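PDB 6F8H: XRE family transcriptional regulator from Pseudomonas putida, which is the antitoxin GraA, a HigA-type helix-turn-helix protein that probably neutralises the toxin GraT and binds operator DNA as a dimer. Local coordinates for residues 18-23 against 73-78; 29-34 against 67-72; 35-38 against 43-46; 48-51 against 56-59. One frame throughout, in Å; residues are numbered along the deposited sequence.

All four contacts lie within the helix-turn-helix domain, and contacts 2, 3 and 4 are nested inside the loop that contact 1 closes. Contacts 1 and 4 have centres about 9 Å apart and sit close to the middle of the chain. Contact 2 is about 11 Å from contact 1, joined to it by Leu21 CD1 and Leu69 CD1 at 3.7 Å. Contact 3, the turn of the helix-turn-helix motif, is centred about 10 Å from contact 2, and Phe31 CE1 meets Leu36 CD2 between them at 3.7 Å. Contacts 3 and 4 adjoin in sequence on helix 44-51, the presumed recognition helix. Each contact has at least one residue near the second subunit.

Contact 1: residues 18-23 against 73-78; sequences GEILRE and PEFWLN
Ile20 and Leu21 of helix 17-29 meet Phe75 and Trp76 of helix 73-99, joining the first helix of the helix-turn-helix domain to the long helix that follows it. The first shell is apolar. CG2 of Ile20 lies 3.9 Å from Phe75 CZ and 4.3 Å from Trp76 CH2, approaching both rings obliquely. Leu21 crosses the indole at about a right angle, with CD1 4.0 Å from Trp76 CH2. Because Ile20 has CG1 beside its backbone N (chi1 -61°), CG2 is the branch carried to the aromatic pair, while CG1 leads away.

The axes of segments 18-23 and 73-78 approach to 11.1 Å, and their N-to-C directions make 124°, more antiparallel than parallel. The gap is spanned mainly from the second helix: the Trp76 ring reaches far enough for CZ3 to come within 4.1 Å of Leu21 N, and the two segments bury 154 Å² between them.

The aromatic pair is organised within its own helix, Phe75 CD2 standing 3.6 Å above the centre of the indole plane. Phe25, farther along helix 17-29, also meets Trp76, with ring planes at about 45°. On other parts of segment 73-78, Pro73, Glu74 and Leu77 pack on Leu85 of the second subunit. Just before this segment, Thr71 OG1 takes a weak hydrogen bond from Trp76 NE1, the indole's one polar atom.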
loop_
_atom_site.group_PDB
_atom_site.type_symbol
_atom_site.label_atom_id
_atom_site.label_comp_id
_atom_site.label_asym_id
_atom_site.label_seq_id
_atom_site.Cartn_x
_atom_site.Cartn_y
_atom_site.Cartn_z
ATOM N N GLY A 18 -10.825 0.204 7.508
ATOM C CA GLY A 18 -12.022 -0.409 8.057
ATOM C C GLY A 18 -12.823 0.587 8.883
ATOM O O GLY A 18 -14.053 0.517 8.958
ATOM N N GLU A 19 -12.133 1.528 9.509
ATOM C CA GLU A 19 -12.844 2.569 10.262
ATOM C C GLU A 19 -13.685 3.420 9.307
ATOM O O GLU A 19 -14.850 3.718 9.590
ATOM C CB GLU A 19 -11.867 3.451 11.046
ATOM C CG GLU A 19 -12.520 4.665 11.736
ATOM C CD GLU A 19 -11.540 5.467 12.597
ATOM O OE1 GLU A 19 -10.825 4.861 13.410
ATOM O OE2 GLU A 19 -11.480 6.704 12.455
ATOM N N ILE A 20 -13.099 3.802 8.177
ATOM C CA ILE A 20 -13.855 4.538 7.157
ATOM C C ILE A 20 -14.999 3.666 6.623
ATOM O O ILE A 20 -16.144 4.127 6.501
ATOM C CB ILE A 20 -12.954 4.989 6.001
ATOM C CG1 ILE A 20 -11.857 5.930 6.513
ATOM C CG2 ILE A 20 -13.764 5.682 4.892
ATOM C CD1 ILE A 20 -12.395 7.112 7.284
ATOM N N LEU A 21 -14.702 2.399 6.318
ATOM C CA LEU A 21 -15.733 1.516 5.785
ATOM C C LEU A 21 -16.894 1.441 6.773
ATOM O O LEU A 21 -18.064 1.570 6.395
ATOM C CB LEU A 21 -15.175 0.108 5.494
ATOM C CG LEU A 21 -16.158 -0.898 4.896
ATOM C CD1 LEU A 21 -16.790 -0.326 3.631
ATOM C CD2 LEU A 21 -15.444 -2.219 4.583
ATOM N N ARG A 22 -16.556 1.282 8.046
ATOM C CA ARG A 22 -17.561 1.151 9.089
ATOM C C ARG A 22 -18.290 2.464 9.418
ATOM O O ARG A 22 -19.523 2.506 9.455
ATOM C CB ARG A 22 -16.899 0.583 10.349
ATOM C CG ARG A 22 -17.871 0.074 11.394
ATOM C CD ARG A 22 -17.118 -0.339 12.664
ATOM N NE ARG A 22 -16.426 0.797 13.260
ATOM C CZ ARG A 22 -15.104 0.944 13.274
ATOM N NH1 ARG A 22 -14.336 0.025 12.708
ATOM N NH2 ARG A 22 -14.553 2.016 13.837
ATOM N N GLU A 23 -17.536 3.538 9.642
ATOM C CA GLU A 23 -18.132 4.782 10.167
ATOM C C GLU A 23 -18.854 5.593 9.098
ATOM O O GLU A 23 -19.862 6.230 9.393
ATOM C CB GLU A 23 -17.077 5.671 10.821
ATOM C CG GLU A 23 -16.485 5.119 12.092
ATOM C CD GLU A 23 -17.503 4.999 13.212
ATOM O OE1 GLU A 23 -18.511 5.745 13.206
ATOM O OE2 GLU A 23 -17.294 4.153 14.106
ATOM N N PRO A 73 -10.478 3.134 -6.674
ATOM C CA PRO A 73 -9.787 2.156 -5.841
ATOM C C PRO A 73 -8.576 2.793 -5.135
ATOM O O PRO A 73 -8.162 2.287 -4.096
ATOM C CB PRO A 73 -9.376 1.070 -6.840
ATOM C CG PRO A 73 -9.222 1.791 -8.125
ATOM C CD PRO A 73 -10.246 2.904 -8.116
ATOM N N GLU A 74 -8.061 3.907 -5.659
ATOM C CA GLU A 74 -6.984 4.624 -4.977
ATOM C C GLU A 74 -7.437 5.108 -3.590
ATOM O O GLU A 74 -6.651 5.091 -2.646
ATOM C CB GLU A 74 -6.484 5.802 -5.822
ATOM C CG GLU A 74 -5.560 5.394 -6.990
ATOM C CD GLU A 74 -6.317 4.871 -8.207
ATOM O OE1 GLU A 74 -7.571 4.847 -8.183
ATOM O OE2 GLU A 74 -5.648 4.497 -9.195
ATOM N N PHE A 75 -8.707 5.497 -3.470
ATOM C CA PHE A 75 -9.255 5.971 -2.188
ATOM C C PHE A 75 -8.944 4.974 -1.077
ATOM O O PHE A 75 -8.456 5.353 -0.010
ATOM C CB PHE A 75 -10.771 6.209 -2.299
ATOM C CG PHE A 75 -11.455 6.517 -0.982
ATOM C CD1 PHE A 75 -11.308 7.758 -0.378
ATOM C CD2 PHE A 75 -12.266 5.567 -0.362
ATOM C CE1 PHE A 75 -11.946 8.045 0.826
ATOM C CE2 PHE A 75 -12.911 5.850 0.848
ATOM C CZ PHE A 75 -12.744 7.092 1.441
ATOM N N TRP A 76 -9.186 3.695 -1.353
ATOM C CA TRP A 76 -8.970 2.645 -0.360
ATOM C C TRP A 76 -7.496 2.326 -0.114
ATOM O O TRP A 76 -7.090 2.222 1.040
ATOM C CB TRP A 76 -9.748 1.377 -0.758
ATOM C CG TRP A 76 -11.229 1.671 -0.758
ATOM C CD1 TRP A 76 -12.036 1.862 -1.851
ATOM C CD2 TRP A 76 -12.058 1.886 0.393
ATOM N NE1 TRP A 76 -13.320 2.149 -1.444
ATOM C CE2 TRP A 76 -13.362 2.165 -0.070
ATOM C CE3 TRP A 76 -11.829 1.850 1.775
ATOM C CZ2 TRP A 76 -14.432 2.420 0.800
ATOM C CZ3 TRP A 76 -12.898 2.098 2.643
ATOM C CH2 TRP A 76 -14.180 2.374 2.153
ATOM N N LEU A 77 -6.703 2.167 -1.172
ATOM C CA LEU A 77 -5.289 1.831 -1.014
ATOM C C LEU A 77 -4.498 2.992 -0.408
ATOM O O LEU A 77 -3.548 2.770 0.336
ATOM C CB LEU A 77 -4.661 1.428 -2.353
ATOM C CG LEU A 77 -5.069 0.069 -2.932
ATOM C CD1 LEU A 77 -4.011 -0.469 -3.887
ATOM C CD2 LEU A 77 -5.318 -0.918 -1.818
ATOM N N ASN A 78 -4.883 4.224 -0.731
ATOM C CA ASN A 78 -4.256 5.373 -0.082
ATOM C C ASN A 78 -4.602 5.437 1.409
ATOM O O ASN A 78 -3.777 5.848 2.215
ATOM C CB ASN A 78 -4.646 6.678 -0.786
ATOM C CG ASN A 78 -4.060 6.771 -2.187
ATOM O OD1 ASN A 78 -3.178 5.994 -2.553
ATOM N ND2 ASN A 78 -4.527 7.734 -2.964
#

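Contact 2: residues 29-34 against 67-72; sequences MGFSAA and ICLDTT
Met29 and Phe31 both approach Leu69, and their nearest atoms come to the same methyl group, CD2. The apolar group of interactions is therefore a small one: Met29 SD lies 4.3 Å from Leu69 CD2, and Phe31 CE2 lies 4.5 Å from it, the methyl approaching the phenyl ring obliquely. The backbones stay well apart, with the closest CA pair, Met29 and Leu69, at 10.2 Å, and the contact buries 80 Å² in all. In Phe31, CG stands beside both the backbone N and the carbonyl carbon (chi1 57°), a placement that turns the ring inward from the loop. Phe25 of helix 17-29 packs against Leu69 too, while Leu103 of the second subunit packs on Phe31.

The polar interactions shape the loops that present these side chains. Gly30 and Asp70, both with positive phi, mark where the chain leaves helices 17-29 and 59-69. Each loop then opens a new helix with a hydroxyl N-cap: Ser32 OG bonds to Ala35 N, and Thr72 OG1 to Phe75 N. In the second loop Thr71 OG1 donates to Thr72 O over 2.8 Å, coming from 45° above the carbonyl plane.

The charged group of that loop, Asp70, turns to the dimer partner: its OD1 forms a salt bridge with Arg102 of the second subunit. These polar bonds lie within the loops and at the dimer interface, so the segments are held to each other by non-directional dispersion between sulfur, methyl and ring, with Phe31 and Leu69 buried and Met29 at the margin.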
loop_
_atom_site.group_PDB
_atom_site.type_symbol
_atom_site.label_atom_id
_atom_site.label_comp_id
_atom_site.label_asym_id
_atom_site.label_seq_id
_atom_site.Cartn_x
_atom_site.Cartn_y
_atom_site.Cartn_z
ATOM N N MET A 29 -25.474 3.490 5.228
ATOM C CA MET A 29 -26.202 2.628 4.291
ATOM C C MET A 29 -26.859 1.436 4.967
ATOM O O MET A 29 -27.755 0.815 4.400
ATOM C CB MET A 29 -25.274 2.129 3.190
ATOM C CG MET A 29 -24.446 3.209 2.561
ATOM S SD MET A 29 -23.256 2.507 1.407
ATOM C CE MET A 29 -24.348 1.949 0.094
ATOM N N GLY A 30 -26.396 1.106 6.167
ATOM C CA GLY A 30 -27.026 0.083 6.976
ATOM C C GLY A 30 -26.789 -1.376 6.609
ATOM O O GLY A 30 -27.495 -2.246 7.115
ATOM N N PHE A 31 -25.805 -1.662 5.754
ATOM C CA PHE A 31 -25.577 -3.043 5.332
ATOM C C PHE A 31 -24.963 -3.899 6.443
ATOM O O PHE A 31 -24.249 -3.388 7.320
ATOM C CB PHE A 31 -24.690 -3.094 4.073
ATOM C CG PHE A 31 -23.341 -2.410 4.222
ATOM C CD1 PHE A 31 -22.326 -2.976 4.999
ATOM C CD2 PHE A 31 -23.080 -1.216 3.564
ATOM C CE1 PHE A 31 -21.093 -2.357 5.123
ATOM C CE2 PHE A 31 -21.849 -0.594 3.673
ATOM C CZ PHE A 31 -20.850 -1.162 4.459
ATOM N N SER A 32 -25.255 -5.201 6.403
ATOM C CA SER A 32 -24.551 -6.182 7.230
ATOM C C SER A 32 -23.217 -6.546 6.575
ATOM O O SER A 32 -22.993 -6.252 5.398
ATOM C CB SER A 32 -25.386 -7.458 7.426
ATOM O OG SER A 32 -25.414 -8.227 6.234
ATOM N N ALA A 33 -22.341 -7.207 7.329
ATOM C CA ALA A 33 -21.070 -7.659 6.778
ATOM C C ALA A 33 -21.297 -8.655 5.652
ATOM O O ALA A 33 -20.606 -8.624 4.623
ATOM C CB ALA A 33 -20.202 -8.278 7.874
ATOM N N ALA A 34 -22.261 -9.548 5.856
ATOM C CA ALA A 34 -22.594 -10.556 4.855
ATOM C C ALA A 34 -23.165 -9.918 3.598
ATOM O O ALA A 34 -22.832 -10.326 2.474
ATOM C CB ALA A 34 -23.580 -11.579 5.426
ATOM N N ILE A 67 -15.976 -0.539 -7.201
ATOM C CA ILE A 67 -17.152 -0.865 -7.991
ATOM C C ILE A 67 -18.380 -0.926 -7.105
ATOM O O ILE A 67 -19.404 -0.320 -7.401
ATOM C CB ILE A 67 -16.995 -2.208 -8.742
ATOM C CG1 ILE A 67 -15.883 -2.084 -9.773
ATOM C CG2 ILE A 67 -18.283 -2.561 -9.460
ATOM C CD1 ILE A 67 -15.669 -3.337 -10.559
ATOM N N CYS A 68 -18.252 -1.641 -5.997
ATOM C CA CYS A 68 -19.385 -1.924 -5.134
ATOM C C CYS A 68 -19.946 -0.671 -4.466
ATOM O O CYS A 68 -21.164 -0.530 -4.333
ATOM C CB CYS A 68 -18.981 -2.957 -4.070
ATOM S SG CYS A 68 -20.298 -3.393 -2.944
ATOM N N LEU A 69 -19.068 0.245 -4.059
ATOM C CA LEU A 69 -19.513 1.395 -3.268
ATOM C C LEU A 69 -19.363 2.734 -3.988
ATOM O O LEU A 69 -19.579 3.781 -3.375
ATOM C CB LEU A 69 -18.748 1.460 -1.934
ATOM C CG LEU A 69 -18.782 0.255 -0.998
ATOM C CD1 LEU A 69 -17.763 0.418 0.121
ATOM C CD2 LEU A 69 -20.182 0.062 -0.423
ATOM N N ASP A 70 -18.986 2.695 -5.267
ATOM C CA ASP A 70 -18.848 3.905 -6.094
ATOM C C ASP A 70 -17.720 4.849 -5.656
ATOM O O ASP A 70 -17.938 6.049 -5.458
ATOM C CB ASP A 70 -20.165 4.690 -6.130
ATOM C CG ASP A 70 -21.243 3.988 -6.929
ATOM O OD1 ASP A 70 -20.908 3.434 -7.999
ATOM O OD2 ASP A 70 -22.417 3.991 -6.488
ATOM N N THR A 71 -16.513 4.313 -5.530
ATOM C CA THR A 71 -15.351 5.139 -5.212
ATOM C C THR A 71 -14.273 4.847 -6.226
ATOM O O THR A 71 -14.449 3.989 -7.082
ATOM C CB THR A 71 -14.790 4.849 -3.810
ATOM O OG1 THR A 71 -14.137 3.576 -3.835
ATOM C CG2 THR A 71 -15.896 4.834 -2.775
ATOM N N THR A 72 -13.146 5.535 -6.122
ATOM C CA THR A 72 -11.975 5.091 -6.851
ATOM C C THR A 72 -11.306 3.974 -6.032
ATOM O O THR A 72 -11.540 3.870 -4.829
ATOM C CB THR A 72 -10.982 6.226 -7.087
ATOM O OG1 THR A 72 -10.373 6.587 -5.842
ATOM C CG2 THR A 72 -11.687 7.447 -7.709
#

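Contact 3: residues 35-38 against 43-46; sequences ALAR and ATPT
The CA atoms of Ala37 and Thr44 approach to 5.1 Å, where the last turn of helix 33-40 faces the start of helix 44-51. These are the two helices of the helix-turn-helix motif, and the short connection between them brings the second back against the first. Ala43 occupies the N-cap position of the second helix, directly before Thr44.

Such a close backbone approach is consistent with a single methyl as the side chain in between. Ala37 CB points toward the other segment and rests 3.6 Å from Thr44 CA and 4.0 Å from Ala43 C, touching mostly main chain. The hydroxyl of Thr44 flanks the same methyl, OG1 being 3.8 Å from Ala37 CB. A chi1 of -49° sets this oxygen beside the backbone N of Thr44 and leaves CG2 anti to that nitrogen, where it packs against Ala34 one turn earlier in the first helix. Together the segments bury 92 Å².

Around the turn, Val47 of helix 44-51 extends the interface by covering both Leu36 and Ala37. Leu36 also packs on Cys68 and Leu69 of helix 59-69, and on Leu103 of the second subunit, while Thr46 touches Met61 in the first turn of helix 59-69.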
loop_
_atom_site.group_PDB
_atom_site.type_symbol
_atom_site.label_atom_id
_atom_site.label_comp_id
_atom_site.label_asym_id
_atom_site.label_seq_id
_atom_site.Cartn_x
_atom_site.Cartn_y
_atom_site.Cartn_z
ATOM N N ALA A 35 -24.029 -8.922 3.771
ATOM C CA ALA A 35 -24.555 -8.212 2.608
ATOM C C ALA A 35 -23.418 -7.576 1.798
ATOM O O ALA A 35 -23.365 -7.701 0.561
ATOM C CB ALA A 35 -25.568 -7.168 3.031
ATOM N N LEU A 36 -22.472 -6.938 2.483
ATOM C CA LEU A 36 -21.361 -6.298 1.769
ATOM C C LEU A 36 -20.528 -7.339 1.032
ATOM O O LEU A 36 -20.179 -7.160 -0.146
ATOM C CB LEU A 36 -20.484 -5.493 2.735
ATOM C CG LEU A 36 -19.316 -4.778 2.082
ATOM C CD1 LEU A 36 -19.777 -3.807 0.962
ATOM C CD2 LEU A 36 -18.483 -4.067 3.130
ATOM N N ALA A 37 -20.234 -8.440 1.729
ATOM C CA ALA A 37 -19.443 -9.546 1.162
ATOM C C ALA A 37 -20.049 -10.113 -0.112
ATOM O O ALA A 37 -19.339 -10.338 -1.093
ATOM C CB ALA A 37 -19.271 -10.675 2.197
ATOM N N ARG A 38 -21.351 -10.384 -0.079
ATOM C CA ARG A 38 -22.031 -10.897 -1.263
ATOM C C ARG A 38 -21.870 -9.943 -2.459
ATOM O O ARG A 38 -21.585 -10.386 -3.579
ATOM C CB ARG A 38 -23.515 -11.133 -0.997
ATOM C CG ARG A 38 -24.231 -11.763 -2.209
ATOM C CD ARG A 38 -25.753 -11.810 -2.075
ATOM N NE ARG A 38 -26.169 -12.289 -0.754
ATOM C CZ ARG A 38 -27.405 -12.681 -0.449
ATOM N NH1 ARG A 38 -28.354 -12.677 -1.385
ATOM N NH2 ARG A 38 -27.688 -13.085 0.787
ATOM N N ALA A 43 -15.646 -13.573 0.535
ATOM C CA ALA A 43 -16.130 -14.319 1.691
ATOM C C ALA A 43 -16.406 -13.364 2.840
ATOM O O ALA A 43 -15.684 -12.399 3.019
ATOM C CB ALA A 43 -15.104 -15.382 2.110
ATOM N N THR A 44 -17.445 -13.640 3.618
ATOM C CA THR A 44 -17.784 -12.775 4.740
ATOM C C THR A 44 -16.631 -12.553 5.737
ATOM O O THR A 44 -16.456 -11.423 6.191
ATOM C CB THR A 44 -19.026 -13.302 5.492
ATOM O OG1 THR A 44 -20.057 -13.578 4.546
ATOM C CG2 THR A 44 -19.551 -12.262 6.487
ATOM N N PRO A 45 -15.850 -13.607 6.086
ATOM C CA PRO A 45 -14.749 -13.392 7.037
ATOM C C PRO A 45 -13.748 -12.321 6.615
ATOM O O PRO A 45 -13.235 -11.613 7.481
ATOM C CB PRO A 45 -14.064 -14.768 7.089
ATOM C CG PRO A 45 -15.187 -15.709 6.918
ATOM C CD PRO A 45 -16.052 -15.050 5.843
ATOM N N THR A 46 -13.487 -12.213 5.314
ATOM C CA THR A 46 -12.621 -11.163 4.789
ATOM C C THR A 46 -13.166 -9.777 5.163
ATOM O O THR A 46 -12.439 -8.943 5.705
ATOM C CB THR A 46 -12.479 -11.244 3.259
ATOM O OG1 THR A 46 -12.164 -12.590 2.863
ATOM C CG2 THR A 46 -11.379 -10.325 2.801
#

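Contact 4: residues 48-51 against 56-59; sequences NNIL and GVSA
Ile50 carries this contact, meeting Gly56 and Val57 where the chain returns from the end of helix 44-51, the presumed DNA-recognition helix of the motif. Along the helix, Asn48 comes first and turns to another neighbour, packing on Ala33 of helix 33-40. Asn49 joins the returning loop through the main chain, by backbone hydrogen bonding with Gly55.

At Ile50 the two branches divide the work. CG1 lies beside the backbone N (chi1 -70°) and the chain continues extended to CD1, bringing CD1 within 3.7 Å and CG1 within 3.8 Å of Gly56 O. CG2, anti to the backbone N, meets Val57 CG2 at 4.3 Å. The nearest CA atoms, Ile50 and Gly56, are 6.2 Å apart, and 101 Å² is buried. Leu21 and Met61 also pack on Ile50, so helices 17-29 and 59-69 both border the contact. Leu51, last in the segment, packs on Leu21, and its carbonyl O accepts a hydrogen bond from Arg22 NH1.

The returning residues have bonds of their own: Val57 N donates to Gln80 OE1 on helix 73-99, and Ser58 OG caps helix 59-69 by bonding to Met61 N. Together with the main-chain bonding of Asn49 to Gly55, these help to hold the loop. What Ile50 offers is an aliphatic surface, with CG1 and CD1 against the carbonyl oxygen of Gly56 and CG2 against a methyl of Val57, which makes a contact without polar bonds across it.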
loop_
_atom_site.group_PDB
_atom_site.type_symbol
_atom_site.label_atom_id
_atom_site.label_comp_id
_atom_site.label_asym_id
_atom_site.label_seq_id
_atom_site.Cartn_x
_atom_site.Cartn_y
_atom_site.Cartn_z
ATOM N N ASN A 48 -15.369 -9.166 7.513
ATOM C CA ASN A 48 -15.342 -9.106 8.976
ATOM C C ASN A 48 -14.001 -8.607 9.485
ATOM O O ASN A 48 -13.957 -7.758 10.362
ATOM C CB ASN A 48 -15.650 -10.478 9.598
ATOM C CG ASN A 48 -17.134 -10.784 9.629
ATOM O OD1 ASN A 48 -17.961 -9.872 9.574
ATOM N ND2 ASN A 48 -17.482 -12.069 9.732
ATOM N N ASN A 49 -12.917 -9.146 8.934
ATOM C CA ASN A 49 -11.567 -8.705 9.300
ATOM C C ASN A 49 -11.309 -7.216 9.055
ATOM O O ASN A 49 -10.666 -6.530 9.857
ATOM C CB ASN A 49 -10.527 -9.500 8.528
ATOM C CG ASN A 49 -10.362 -10.897 9.049
ATOM O OD1 ASN A 49 -10.891 -11.248 10.110
ATOM N ND2 ASN A 49 -9.618 -11.712 8.314
ATOM N N ILE A 50 -11.804 -6.708 7.936
ATOM C CA ILE A 50 -11.504 -5.324 7.601
ATOM C C ILE A 50 -12.321 -4.383 8.509
ATOM O O ILE A 50 -11.773 -3.430 9.067
ATOM C CB ILE A 50 -11.738 -5.064 6.100
ATOM C CG1 ILE A 50 -10.640 -5.812 5.318
ATOM C CG2 ILE A 50 -11.726 -3.551 5.809
ATOM C CD1 ILE A 50 -10.857 -5.979 3.833
ATOM N N LEU A 51 -13.601 -4.691 8.702
ATOM C CA LEU A 51 -14.482 -3.904 9.574
ATOM C C LEU A 51 -13.979 -3.833 11.024
ATOM O O LEU A 51 -14.164 -2.815 11.702
ATOM C CB LEU A 51 -15.906 -4.483 9.550
ATOM C CG LEU A 51 -16.715 -4.307 8.256
ATOM C CD1 LEU A 51 -18.047 -5.044 8.322
ATOM C CD2 LEU A 51 -16.945 -2.825 7.935
ATOM N N GLY A 56 -5.860 -5.901 6.262
ATOM C CA GLY A 56 -5.685 -4.745 5.395
ATOM C C GLY A 56 -6.504 -4.861 4.123
ATOM O O GLY A 56 -7.129 -5.890 3.861
ATOM N N VAL A 57 -6.487 -3.805 3.324
ATOM C CA VAL A 57 -7.174 -3.805 2.040
ATOM C C VAL A 57 -6.182 -4.079 0.919
ATOM O O VAL A 57 -5.241 -3.338 0.743
ATOM C CB VAL A 57 -7.887 -2.459 1.788
ATOM C CG1 VAL A 57 -8.527 -2.413 0.385
ATOM C CG2 VAL A 57 -8.908 -2.173 2.922
ATOM N N SER A 58 -6.400 -5.149 0.154
ATOM C CA SER A 58 -5.508 -5.496 -0.947
ATOM C C SER A 58 -5.904 -4.767 -2.228
ATOM O O SER A 58 -6.969 -4.153 -2.297
ATOM C CB SER A 58 -5.530 -7.006 -1.192
ATOM O OG SER A 58 -6.792 -7.384 -1.713
ATOM N N ALA A 59 -5.069 -4.868 -3.254
ATOM C CA ALA A 59 -5.394 -4.229 -4.528
ATOM C C ALA A 59 -6.692 -4.814 -5.106
ATOM O O ALA A 59 -7.555 -4.076 -5.594
ATOM C CB ALA A 59 -4.242 -4.376 -5.510
#